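Local coordinates for hypothetical conserved protein (Geobacillus kaustophilus, PDB 2R5X), which is of unknown function and belongs to the YugN-like family, folding as an antiparallel sheet with two helices, at residues V112-E115 with L116-K120; S99-V102 with S103-N107. The protein carries 1 engineered substitution. One frame throughout, in Å; residues are numbered along the deposited sequence. Where two conformers were deposited one is given.

Contact 1: residues V112-E115 with L116-K120; sequences VKSE and LEKIK
Glu115 meets Lys118 because both first torsions set CG anti to the carbonyl carbon (chi1 -70° and -76°); Glu115 then bends at chi2 while Lys118 runs on extended. The setting is the C-terminal end of helix 99-117, with Glu115 and Lys118 paired i to i+3 and Lys113 and Glu117 i to i+4. Lys118 NZ forms a salt bridge of 3.0 Å with Glu115 OE2, on its syn side, 23° out of the carboxylate plane. The other oxygen, OE1, is salt-bridged to Arg26 of helix 17-26, so the carboxylate sits between two cations, which would probably favour its charged form. With Glu115 replaced by alanine, Lys118 NZ and Arg26 would both probably lose this carboxylate as a partner. On another side of the helix, Lys113 NZ makes a salt bridge of 3.4 Å to Glu117 OE2 whose hydrogen bond is weak; its strongest polar partner is Gln13 OE1, it also bonds to Gly9 O, and a long, flexible lysine suits that span. On the buried face branched side chains replace charges: Val112 and Leu116 lie side by side against Leu10. The backbone bond from Leu116 N to Val112 O is regular at 3.1 Å, whereas Lys118 N has weak bonds to the carbonyls of both Ser114 and Glu115. Beyond it, Ile119 CG1 rests 3.7 Å from Glu115 O.

Contact 2: residues S99-V102 with S103-N107; sequences SSLV and SQCQN
The peptide carbonyl of Ser99 is approached from opposite faces of its plane by two donors of one residue, Ser103 N at 3.0 Å and Ser103 OG at 3.1 Å. The hydroxyl comes in tilted 32° from that plane, and its first torsion (chi1 -61°) swings OG back toward the preceding turn. Serine suits the place, since its short side chain can bond to the carbonyl four residues earlier in the first turns of helix 99-117. The first torsion of Gln104 sends its extended chain alongside the Ser100 carbonyl, where NE2 makes a weak bond of 3.3 Å to Ser100 O, which also accepts the backbone N of Gln104. The amide of Gln106 behaves differently. Its NE2 lies 3.7 Å from Val102 CG1, a van der Waals contact with the methyl, while Gln106 CG packs 3.4 Å from Val102 O; the two side chains cross at a slant. Leu101 and Cys105 form the inner face, with Leu101 CD2 4.1 Å from Cys105 SG. Both press on Tyr46 and Met80 of the sheet, where a branched aliphatic group and a compact thiol can be buried at little polar cost. The backbone bonds from Cys105 N to Leu101 O and from Gln106 N to Val102 O, each 3.0 Å, are regular and keep these side chains one turn apart. The chemistry implies an amphipathic helix start: the Ser103 hydroxyl, and more weakly the Gln104 amide, give carbonyls on the exposed side a second donor, while leucine and cysteine fasten the helix to the sheet.

Contact 2 and contact 1 occupy the two ends of helix 99-117, in series along the chain, with centres 20 Å apart. Their nearest atoms are about 5 Å from each other, so they do not touch and are joined through the helix itself. The N-terminal part, 99-107, packs on the long strands 39-48, 51-61 and 71-84, whereas 112-120 leans on helix 17-26, the short strand 14-16 of the same sheet and the loop residues Leu10 and Gln13. Polar support also changes, from uncharged hydroxyl and amide groups in contact 2 to salt bridges in contact 1. With the function unknown, neither contact can be tied to an active site.

Contact 1: residues V112-E115 with L116-K120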
loop_
_atom_site.group_PDB
_atom_site.type_symbol
_atom_site.label_atom_id
_atom_site.label_comp_id
_atom_site.label_asym_id
_atom_site.label_seq_id
_atom_site.Cartn_x
_atom_site.Cartn_y
_atom_site.Cartn_z
ATOM N N VAL A 112 -7.772 1.786 -4.550
ATOM C CA VAL A 112 -6.951 0.575 -4.682
ATOM C C VAL A 112 -7.886 -0.634 -4.815
ATOM O O VAL A 112 -7.771 -1.409 -5.759
ATOM C CB VAL A 112 -5.960 0.386 -3.489
ATOM C CG1 VAL A 112 -5.326 -0.992 -3.523
ATOM C CG2 VAL A 112 -4.877 1.449 -3.508
ATOM N N LYS A 113 -8.831 -0.753 -3.885
ATOM C CA LYS A 113 -9.791 -1.854 -3.869
ATOM C C LYS A 113 -10.654 -1.922 -5.143
ATOM O O LYS A 113 -10.830 -3.003 -5.706
ATOM C CB LYS A 113 -10.660 -1.781 -2.606
ATOM C CG LYS A 113 -11.728 -2.867 -2.477
ATOM C CD LYS A 113 -11.136 -4.252 -2.285
ATOM C CE LYS A 113 -12.228 -5.310 -2.339
ATOM N NZ LYS A 113 -11.744 -6.656 -1.927
ATOM N N SER A 114 -11.152 -0.765 -5.588
ATOM C CA SER A 114 -11.974 -0.648 -6.799
ATOM C C SER A 114 -11.225 -1.095 -8.050
ATOM O O SER A 114 -11.783 -1.786 -8.901
ATOM C CB SER A 114 -12.461 0.797 -6.976
ATOM O OG SER A 114 -13.218 0.956 -8.165
ATOM N N GLU A 115 -9.959 -0.687 -8.156
ATOM C CA GLU A 115 -9.108 -1.094 -9.281
ATOM C C GLU A 115 -8.810 -2.595 -9.285
ATOM O O GLU A 115 -8.723 -3.202 -10.352
ATOM C CB GLU A 115 -7.794 -0.298 -9.329
ATOM C CG GLU A 115 -7.938 1.180 -9.718
ATOM C CD GLU A 115 -8.794 1.399 -10.960
ATOM O OE1 GLU A 115 -8.379 0.987 -12.064
ATOM O OE2 GLU A 115 -9.883 1.992 -10.821
ATOM N N LEU A 116 -8.662 -3.190 -8.101
ATOM C CA LEU A 116 -8.408 -4.628 -8.001
ATOM C C LEU A 116 -9.658 -5.447 -8.329
ATOM O O LEU A 116 -9.559 -6.523 -8.914
ATOM C CB LEU A 116 -7.851 -5.007 -6.620
ATOM C CG LEU A 116 -6.442 -4.518 -6.233
ATOM C CD1 LEU A 116 -6.211 -4.768 -4.764
ATOM C CD2 LEU A 116 -5.339 -5.176 -7.048
ATOM N N GLU A 117 -10.826 -4.916 -7.963
ATOM C CA GLU A 117 -12.120 -5.539 -8.269
ATOM C C GLU A 117 -12.433 -5.583 -9.768
ATOM O O GLU A 117 -13.146 -6.478 -10.231
ATOM C CB GLU A 117 -13.257 -4.830 -7.521
ATOM C CG GLU A 117 -13.405 -5.223 -6.047
ATOM C CD GLU A 117 -13.828 -6.676 -5.846
ATOM O OE1 GLU A 117 -14.678 -7.174 -6.616
ATOM O OE2 GLU A 117 -13.314 -7.322 -4.907
ATOM N N LYS A 118 -11.880 -4.627 -10.515
ATOM C CA LYS A 118 -12.111 -4.512 -11.957
ATOM C C LYS A 118 -11.389 -5.571 -12.782
ATOM O O LYS A 118 -11.740 -5.805 -13.939
ATOM C CB LYS A 118 -11.699 -3.128 -12.452
ATOM C CG LYS A 118 -12.682 -2.032 -12.116
ATOM C CD LYS A 118 -12.092 -0.676 -12.437
ATOM C CE LYS A 118 -13.102 0.410 -12.172
ATOM N NZ LYS A 118 -12.501 1.745 -12.341
ATOM N N ILE A 119 -10.374 -6.194 -12.196
ATOM C CA ILE A 119 -9.568 -7.190 -12.905
ATOM C C ILE A 119 -9.616 -8.559 -12.224
ATOM O O ILE A 119 -8.884 -9.470 -12.610
ATOM C CB ILE A 119 -8.090 -6.737 -13.047
ATOM C CG1 ILE A 119 -7.468 -6.472 -11.669
ATOM C CG2 ILE A 119 -7.983 -5.508 -13.956
ATOM C CD1 ILE A 119 -5.966 -6.604 -11.640
ATOM N N LYS A 120 -10.484 -8.687 -11.221
ATOM C CA LYS A 120 -10.538 -9.866 -10.353
ATOM C C LYS A 120 -10.896 -11.148 -11.105
ATOM O O LYS A 120 -10.363 -12.221 -10.807
ATOM C CB LYS A 120 -11.522 -9.629 -9.200
ATOM C CG LYS A 120 -11.306 -10.530 -7.989
ATOM C CD LYS A 120 -12.287 -10.209 -6.872
ATOM C CE LYS A 120 -12.177 -11.215 -5.736
ATOM N NZ LYS A 120 -13.198 -10.981 -4.676
#

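Contact 2: residues S99-V102 with S103-N107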
loop_
_atom_site.group_PDB
_atom_site.type_symbol
_atom_site.label_atom_id
_atom_site.label_comp_id
_atom_site.label_asym_id
_atom_site.label_seq_id
_atom_site.Cartn_x
_atom_site.Cartn_y
_atom_site.Cartn_z
ATOM N N SER A 99 -6.857 13.888 11.294
ATOM C CA SER A 99 -8.068 13.264 10.749
ATOM C C SER A 99 -8.222 13.439 9.234
ATOM O O SER A 99 -8.705 12.531 8.556
ATOM C CB SER A 99 -9.313 13.784 11.472
ATOM O OG SER A 99 -9.346 15.200 11.434
ATOM N N SER A 100 -7.801 14.594 8.720
ATOM C CA SER A 100 -7.856 14.880 7.282
ATOM C C SER A 100 -6.981 13.929 6.471
ATOM O O SER A 100 -7.377 13.470 5.400
ATOM C CB SER A 100 -7.427 16.323 7.001
ATOM O OG SER A 100 -6.105 16.557 7.458
ATOM N N LEU A 101 -5.793 13.642 6.987
ATOM C CA LEU A 101 -4.863 12.747 6.302
ATOM C C LEU A 101 -5.344 11.296 6.356
ATOM O O LEU A 101 -5.185 10.550 5.390
ATOM C CB LEU A 101 -3.461 12.878 6.890
ATOM C CG LEU A 101 -2.377 13.085 5.849
ATOM C CD1 LEU A 101 -1.333 14.044 6.384
ATOM C CD2 LEU A 101 -1.772 11.752 5.452
ATOM N N VAL A 102 -5.954 10.924 7.479
ATOM C CA VAL A 102 -6.629 9.630 7.642
ATOM C C VAL A 102 -7.728 9.418 6.612
ATOM O O VAL A 102 -7.831 8.339 6.011
ATOM C CB VAL A 102 -7.201 9.485 9.073
ATOM C CG1 VAL A 102 -8.100 8.246 9.210
ATOM C CG2 VAL A 102 -6.074 9.438 10.071
ATOM N N SER A 103 -8.532 10.459 6.396
ATOM C CA SER A 103 -9.612 10.420 5.415
ATOM C C SER A 103 -9.091 10.284 3.987
ATOM O O SER A 103 -9.640 9.508 3.208
ATOM C CB SER A 103 -10.514 11.651 5.551
ATOM O OG SER A 103 -11.108 11.685 6.839
ATOM N N GLN A 104 -8.029 11.020 3.660
ATOM C CA GLN A 104 -7.371 10.931 2.353
ATOM C C GLN A 104 -6.819 9.531 2.073
ATOM O O GLN A 104 -6.961 9.011 0.960
ATOM C CB GLN A 104 -6.252 11.976 2.240
ATOM C CG GLN A 104 -6.757 13.396 2.018
ATOM C CD GLN A 104 -5.698 14.455 2.239
ATOM O OE1 GLN A 104 -4.638 14.436 1.611
ATOM N NE2 GLN A 104 -5.990 15.405 3.123
ATOM N N CYS A 105 -6.197 8.928 3.083
ATOM C CA CYS A 105 -5.657 7.572 2.955
ATOM C C CYS A 105 -6.770 6.547 2.793
ATOM O O CYS A 105 -6.645 5.611 2.014
ATOM C CB CYS A 105 -4.783 7.210 4.153
ATOM S SG CYS A 105 -3.237 8.121 4.248
ATOM N N GLN A 106 -7.861 6.737 3.520
ATOM C CA GLN A 106 -9.058 5.910 3.340
ATOM C C GLN A 106 -9.588 5.963 1.911
ATOM O O GLN A 106 -9.994 4.937 1.368
ATOM C CB GLN A 106 -10.150 6.319 4.328
ATOM C CG GLN A 106 -9.990 5.696 5.706
ATOM C CD GLN A 106 -10.855 6.355 6.768
ATOM O OE1 GLN A 106 -11.640 7.259 6.479
ATOM N NE2 GLN A 106 -10.708 5.902 8.010
ATOM N N ASN A 107 -9.563 7.156 1.310
ATOM C CA ASN A 107 -10.020 7.369 -0.066
ATOM C C ASN A 107 -9.139 6.671 -1.090
ATOM O O ASN A 107 -9.638 6.084 -2.053
ATOM C CB ASN A 107 -10.083 8.871 -0.399
ATOM C CG ASN A 107 -11.023 9.646 0.522
ATOM O OD1 ASN A 107 -11.846 9.062 1.232
ATOM N ND2 ASN A 107 -10.892 10.967 0.521
#